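Local coordinates for protein InvG (Salmonella enterica subsp. enterica serovar Typhimurium, PDB 4G08) that forms, as a secretin, a ring-shaped multimer with an apparent central pore in the outer membrane for the type III secretion system that injects bacterial effectors into host cells, at residues Ala91-Arg96 with Met139-Ala144. Numbering follows the deposited sequence.
Sequences AVVSLR and MVVNAA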
loop_
_atom_site.group_PDB
_atom_site.type_symbol
_atom_site.label_atom_id
_atom_site.label_comp_id
_atom_site.label_asym_id
_atom_site.label_seq_id
_atom_site.Cartn_x
_atom_site.Cartn_y
_atom_site.Cartn_z
ATOM N N ALA A 91 7.269 -10.102 -2.626
ATOM C CA ALA A 91 8.387 -10.424 -1.769
ATOM C C ALA A 91 8.181 -11.735 -1.054
ATOM O O ALA A 91 7.054 -12.158 -0.799
ATOM C CB ALA A 91 8.602 -9.317 -0.765
ATOM N N VAL A 92 9.287 -12.424 -0.829
ATOM C CA VAL A 92 9.338 -13.520 0.105
ATOM C C VAL A 92 10.283 -13.122 1.222
ATOM O O VAL A 92 11.278 -12.436 0.980
ATOM C CB VAL A 92 9.911 -14.767 -0.566
ATOM C CG1 VAL A 92 11.371 -14.537 -0.917
ATOM C CG2 VAL A 92 9.739 -15.975 0.335
ATOM N N VAL A 93 9.830 -13.327 2.449
ATOM C CA VAL A 93 10.457 -12.720 3.608
ATOM C C VAL A 93 10.680 -13.795 4.649
ATOM O O VAL A 93 9.815 -14.641 4.872
ATOM C CB VAL A 93 9.563 -11.636 4.224
ATOM C CG1 VAL A 93 10.305 -10.882 5.307
ATOM C CG2 VAL A 93 9.086 -10.678 3.152
ATOM N N SER A 94 11.892 -13.832 5.183
ATOM C CA SER A 94 12.225 -14.766 6.247
ATOM C C SER A 94 11.609 -14.306 7.546
ATOM O O SER A 94 11.588 -13.116 7.861
ATOM C CB SER A 94 13.739 -14.901 6.414
ATOM O OG SER A 94 14.323 -15.504 5.272
ATOM N N LEU A 95 11.066 -15.266 8.277
ATOM C CA LEU A 95 10.571 -15.027 9.616
ATOM C C LEU A 95 10.813 -16.256 10.475
ATOM O O LEU A 95 9.921 -17.086 10.629
ATOM C CB LEU A 95 9.072 -14.737 9.570
ATOM C CG LEU A 95 8.528 -14.087 10.831
ATOM C CD1 LEU A 95 9.059 -12.672 10.937
ATOM C CD2 LEU A 95 7.016 -14.087 10.828
ATOM N N ARG A 96 12.033 -16.411 10.975
ATOM C CA ARG A 96 12.430 -17.666 11.621
ATOM C C ARG A 96 12.145 -17.732 13.125
ATOM O O ARG A 96 12.052 -18.828 13.677
ATOM C CB ARG A 96 13.912 -17.940 11.388
ATOM C CG ARG A 96 14.408 -17.581 10.003
ATOM C CD ARG A 96 14.098 -18.723 9.063
ATOM N NE ARG A 96 14.466 -18.455 7.685
ATOM C CZ ARG A 96 14.105 -19.238 6.679
ATOM N NH1 ARG A 96 13.433 -20.353 6.926
ATOM N NH2 ARG A 96 14.428 -18.920 5.441
ATOM N N MET A 139 8.609 -1.715 4.112
ATOM C CA MET A 139 8.336 -1.672 5.531
ATOM C C MET A 139 8.191 -3.076 6.096
ATOM O O MET A 139 8.737 -3.385 7.150
ATOM C CB MET A 139 7.065 -0.872 5.777
ATOM C CG MET A 139 6.754 -0.611 7.236
ATOM S SD MET A 139 5.724 -1.889 7.964
ATOM C CE MET A 139 4.358 -1.832 6.821
ATOM N N VAL A 140 7.471 -3.947 5.400
ATOM C CA VAL A 140 7.208 -5.264 5.965
ATOM C C VAL A 140 8.498 -6.058 6.078
ATOM O O VAL A 140 8.773 -6.691 7.094
ATOM C CB VAL A 140 6.201 -6.061 5.132
ATOM C CG1 VAL A 140 6.170 -7.492 5.620
ATOM C CG2 VAL A 140 4.821 -5.440 5.238
ATOM N N VAL A 141 9.315 -5.967 5.044
ATOM C CA VAL A 141 10.604 -6.623 5.035
ATOM C C VAL A 141 11.511 -6.089 6.135
ATOM O O VAL A 141 12.147 -6.866 6.847
ATOM C CB VAL A 141 11.277 -6.411 3.683
ATOM C CG1 VAL A 141 12.725 -6.858 3.735
ATOM C CG2 VAL A 141 10.512 -7.165 2.614
ATOM N N ASN A 142 11.611 -4.771 6.263
ATOM C CA ASN A 142 12.412 -4.228 7.350
ATOM C C ASN A 142 11.884 -4.697 8.691
ATOM O O ASN A 142 12.674 -5.019 9.573
ATOM C CB ASN A 142 12.497 -2.706 7.323
ATOM C CG ASN A 142 13.318 -2.152 8.474
ATOM O OD1 ASN A 142 14.495 -2.488 8.631
ATOM N ND2 ASN A 142 12.661 -1.419 9.366
ATOM N N ALA A 143 10.574 -4.647 8.887
ATOM C CA ALA A 143 10.033 -5.008 10.183
ATOM C C ALA A 143 10.349 -6.461 10.506
ATOM O O ALA A 143 10.738 -6.783 11.626
ATOM C CB ALA A 143 8.540 -4.771 10.227
ATOM N N ALA A 144 10.214 -7.335 9.520
ATOM C CA ALA A 144 10.486 -8.745 9.747
ATOM C C ALA A 144 11.962 -8.963 10.043
ATOM O O ALA A 144 12.319 -9.771 10.901
ATOM C CB ALA A 144 10.061 -9.567 8.547
#
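Val-93 meets helix 134-150 with both of its methyls, each serving a different helical residue. CG1 lies trans to the backbone N (chi1 -172°) and packs 3.5 Å from CB of Ala-144, while CG2, trans to the carbonyl carbon, lies 3.8 Å from CG2 of Val-141. Val-141 and Ala-144 are three residues apart, so they present themselves on one face of the helix, and the branched side chain bridges them. The two valine side chains meet at a slant. The same Val-141 CG2 also lies near CB of Ala-91, two residues earlier in the strand than Val-93, a looser neighbour at 4.4 Å.

Beyond the strand end, Leu-95 approaches differently. Its CA-CB bond does not aim at the helix, but with CG trans to the backbone N (chi1 -163°) CD1 comes to 4.0 Å from CB of Ala-144. Ala-144 CB therefore has Val-93 CG1 and Leu-95 CD1 as neighbours, with the carbonyl O of Ser-94 at 3.9 Å. Ala-91 and Val-93, two residues apart on the strand, both direct CB toward the helix.

The side chains meet across the two segments through apolar groups. Phe-128 of strand 127-132 and Phe-103 of helix 100-109 continue the buried layer, and a hydrogen bond from Arg-96 N to the Asp-148 carboxylate ties the chain after the strand to the same helix. The segment axes run nearly parallel, 12° apart at 8.5 Å. Edge strand 89-94 thus packs on helix 134-150 in the hydrophobic core of a small alpha+beta domain, the secretin short domain, whose beta-alpha-beta-beta-alpha order matches the ring-building motif of the secretin periplasmic region.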